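Local atomic coordinates of cytochrome c' (Thermochromatium tepidum, PDB entry 3VRC), a protein that carries a covalently attached heme c in a helical bundle and probably takes part in electron transfer in a purple photosynthetic bacterium. Residues B[21-26]-B[44-49]. Residues are numbered along the deposited sequence; the frame is centred on the assembly and turned at random.
Sequences WNMGKI and NVVAAI
On N22 the first torsion sets CG beside the backbone N and anti to the carbonyl carbon (chi1 -76°), which directs the amide at V45; M23 starts the same way (chi1 -69°), and further bends at chi2 and chi3 carry its thioether onto V46. The V45 branch anti to the backbone N, CG1, is the one nearest N22 ND2, whereas V46 brings CG2, its branch anti to the carbonyl carbon, nearest M23 SD. The amide of N22 crosses the V45 side chain at about a right angle. Its ND2 comes nearest, 3.5 Å from V45 CG1, while N22 CG lies 3.8 Å from V45 CB. No hydrogen bond spans this buried interface, so the valine serves as an apolar wall for an amide whose ND2 donates to the F18 carbonyl, one turn earlier, while its OD1 takes a weak bond from K25 NZ at 2.9 Å. These two bonds probably limit rotation of the amide. Replacing N22 with an alanine would probably cost the F18 carbonyl its extra side-chain donor, remove the weak mate of the K25 ammonium and open a gap against V45. M23 crosses V46 at about a right angle, its SD 3.9 Å from V46 CG2, and also touches heme c. The segment axes approach to 9.4 Å at 144°, a roughly antiparallel pairing of helices 5-31 and 36-50 in the four-helix bundle characteristic of cytochromes c'. M23 also packs on F114 and V117 of helix 107-128, and I26 reaches L98 of helix 81-103, while V45 meets S52 of the second subunit, placing the contact between the bundle interior and the dimer interface.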
loop_
_atom_site.group_PDB
_atom_site.type_symbol
_atom_site.label_atom_id
_atom_site.label_comp_id
_atom_site.label_asym_id
_atom_site.label_seq_id
_atom_site.Cartn_x
_atom_site.Cartn_y
_atom_site.Cartn_z
ATOM N N TRP B 21 7.873 0.335 4.281
ATOM C CA TRP B 21 7.777 1.436 5.247
ATOM C C TRP B 21 7.028 0.962 6.499
ATOM O O TRP B 21 7.456 1.257 7.629
ATOM C CB TRP B 21 7.015 2.585 4.585
ATOM C CG TRP B 21 6.812 3.730 5.523
ATOM C CD1 TRP B 21 7.721 4.357 6.292
ATOM C CD2 TRP B 21 5.566 4.390 5.814
ATOM N NE1 TRP B 21 7.151 5.336 7.071
ATOM C CE2 TRP B 21 5.836 5.387 6.780
ATOM C CE3 TRP B 21 4.257 4.239 5.335
ATOM C CZ2 TRP B 21 4.826 6.221 7.283
ATOM C CZ3 TRP B 21 3.253 5.044 5.854
ATOM C CH2 TRP B 21 3.554 6.020 6.808
ATOM N N ASN B 22 5.950 0.251 6.300
ATOM C CA ASN B 22 5.163 -0.240 7.449
ATOM C C ASN B 22 5.897 -1.330 8.242
ATOM O O ASN B 22 5.827 -1.329 9.472
ATOM C CB ASN B 22 3.785 -0.626 6.956
ATOM C CG ASN B 22 2.964 0.640 6.709
ATOM O OD1 ASN B 22 2.479 1.243 7.669
ATOM N ND2 ASN B 22 2.892 1.101 5.463
ATOM N N MET B 23 6.632 -2.218 7.571
ATOM C CA MET B 23 7.491 -3.164 8.284
ATOM C C MET B 23 8.465 -2.428 9.165
ATOM O O MET B 23 8.682 -2.851 10.316
ATOM C CB MET B 23 8.234 -4.065 7.309
ATOM C CG MET B 23 7.355 -5.046 6.565
ATOM S SD MET B 23 6.740 -6.406 7.562
ATOM C CE MET B 23 8.203 -7.424 7.696
ATOM N N GLY B 24 9.069 -1.339 8.681
ATOM C CA GLY B 24 10.020 -0.609 9.469
ATOM C C GLY B 24 9.402 -0.032 10.708
ATOM O O GLY B 24 10.058 0.022 11.770
ATOM N N LYS B 25 8.137 0.407 10.649
ATOM C CA LYS B 25 7.495 0.906 11.866
ATOM C C LYS B 25 7.314 -0.224 12.855
ATOM O O LYS B 25 7.461 0.017 14.076
ATOM C CB LYS B 25 6.105 1.531 11.513
ATOM C CG LYS B 25 6.216 2.812 10.705
ATOM C CD LYS B 25 4.982 3.631 10.451
ATOM C CE LYS B 25 4.243 3.091 9.329
ATOM N NZ LYS B 25 2.903 3.706 9.161
ATOM N N ILE B 26 6.924 -1.404 12.402
ATOM C CA ILE B 26 6.766 -2.522 13.347
ATOM C C ILE B 26 8.102 -2.836 14.030
ATOM O O ILE B 26 8.153 -2.984 15.256
ATOM C CB ILE B 26 6.161 -3.727 12.650
ATOM C CG1 ILE B 26 4.794 -3.386 12.075
ATOM C CG2 ILE B 26 6.077 -4.911 13.648
ATOM C CD1 ILE B 26 4.180 -4.472 11.192
ATOM N N ASN B 44 -1.790 -3.987 9.376
ATOM C CA ASN B 44 -2.939 -4.069 8.451
ATOM C C ASN B 44 -2.497 -3.708 7.019
ATOM O O ASN B 44 -3.050 -4.303 6.080
ATOM C CB ASN B 44 -4.047 -3.140 8.918
ATOM C CG ASN B 44 -4.752 -3.660 10.153
ATOM O OD1 ASN B 44 -4.542 -4.794 10.581
ATOM N ND2 ASN B 44 -5.598 -2.813 10.699
ATOM N N VAL B 45 -1.584 -2.770 6.886
ATOM C CA VAL B 45 -1.071 -2.453 5.543
ATOM C C VAL B 45 -0.377 -3.689 4.955
ATOM O O VAL B 45 -0.582 -4.051 3.781
ATOM C CB VAL B 45 -0.114 -1.274 5.557
ATOM C CG1 VAL B 45 0.557 -1.144 4.194
ATOM C CG2 VAL B 45 -0.832 0.014 5.899
ATOM N N VAL B 46 0.508 -4.316 5.731
ATOM C CA VAL B 46 1.259 -5.446 5.192
ATOM C C VAL B 46 0.343 -6.547 4.813
ATOM O O VAL B 46 0.465 -7.137 3.718
ATOM C CB VAL B 46 2.384 -5.861 6.189
ATOM C CG1 VAL B 46 3.144 -7.074 5.623
ATOM C CG2 VAL B 46 3.324 -4.747 6.477
ATOM N N ALA B 47 -0.640 -6.883 5.674
ATOM C CA ALA B 47 -1.610 -7.895 5.359
ATOM C C ALA B 47 -2.393 -7.564 4.106
ATOM O O ALA B 47 -2.623 -8.437 3.227
ATOM C CB ALA B 47 -2.540 -8.112 6.524
ATOM N N ALA B 48 -2.863 -6.338 3.998
ATOM C CA ALA B 48 -3.706 -5.972 2.861
ATOM C C ALA B 48 -2.879 -6.046 1.551
ATOM O O ALA B 48 -3.365 -6.615 0.548
ATOM C CB ALA B 48 -4.328 -4.598 3.034
ATOM N N ILE B 49 -1.718 -5.445 1.540
ATOM C CA ILE B 49 -0.925 -5.440 0.303
ATOM C C ILE B 49 -0.482 -6.849 -0.071
ATOM O O ILE B 49 -0.555 -7.236 -1.250
ATOM C CB ILE B 49 0.234 -4.486 0.397
ATOM C CG1 ILE B 49 -0.284 -3.031 0.563
ATOM C CG2 ILE B 49 1.162 -4.637 -0.836
ATOM C CD1 ILE B 49 0.799 -1.998 0.669
#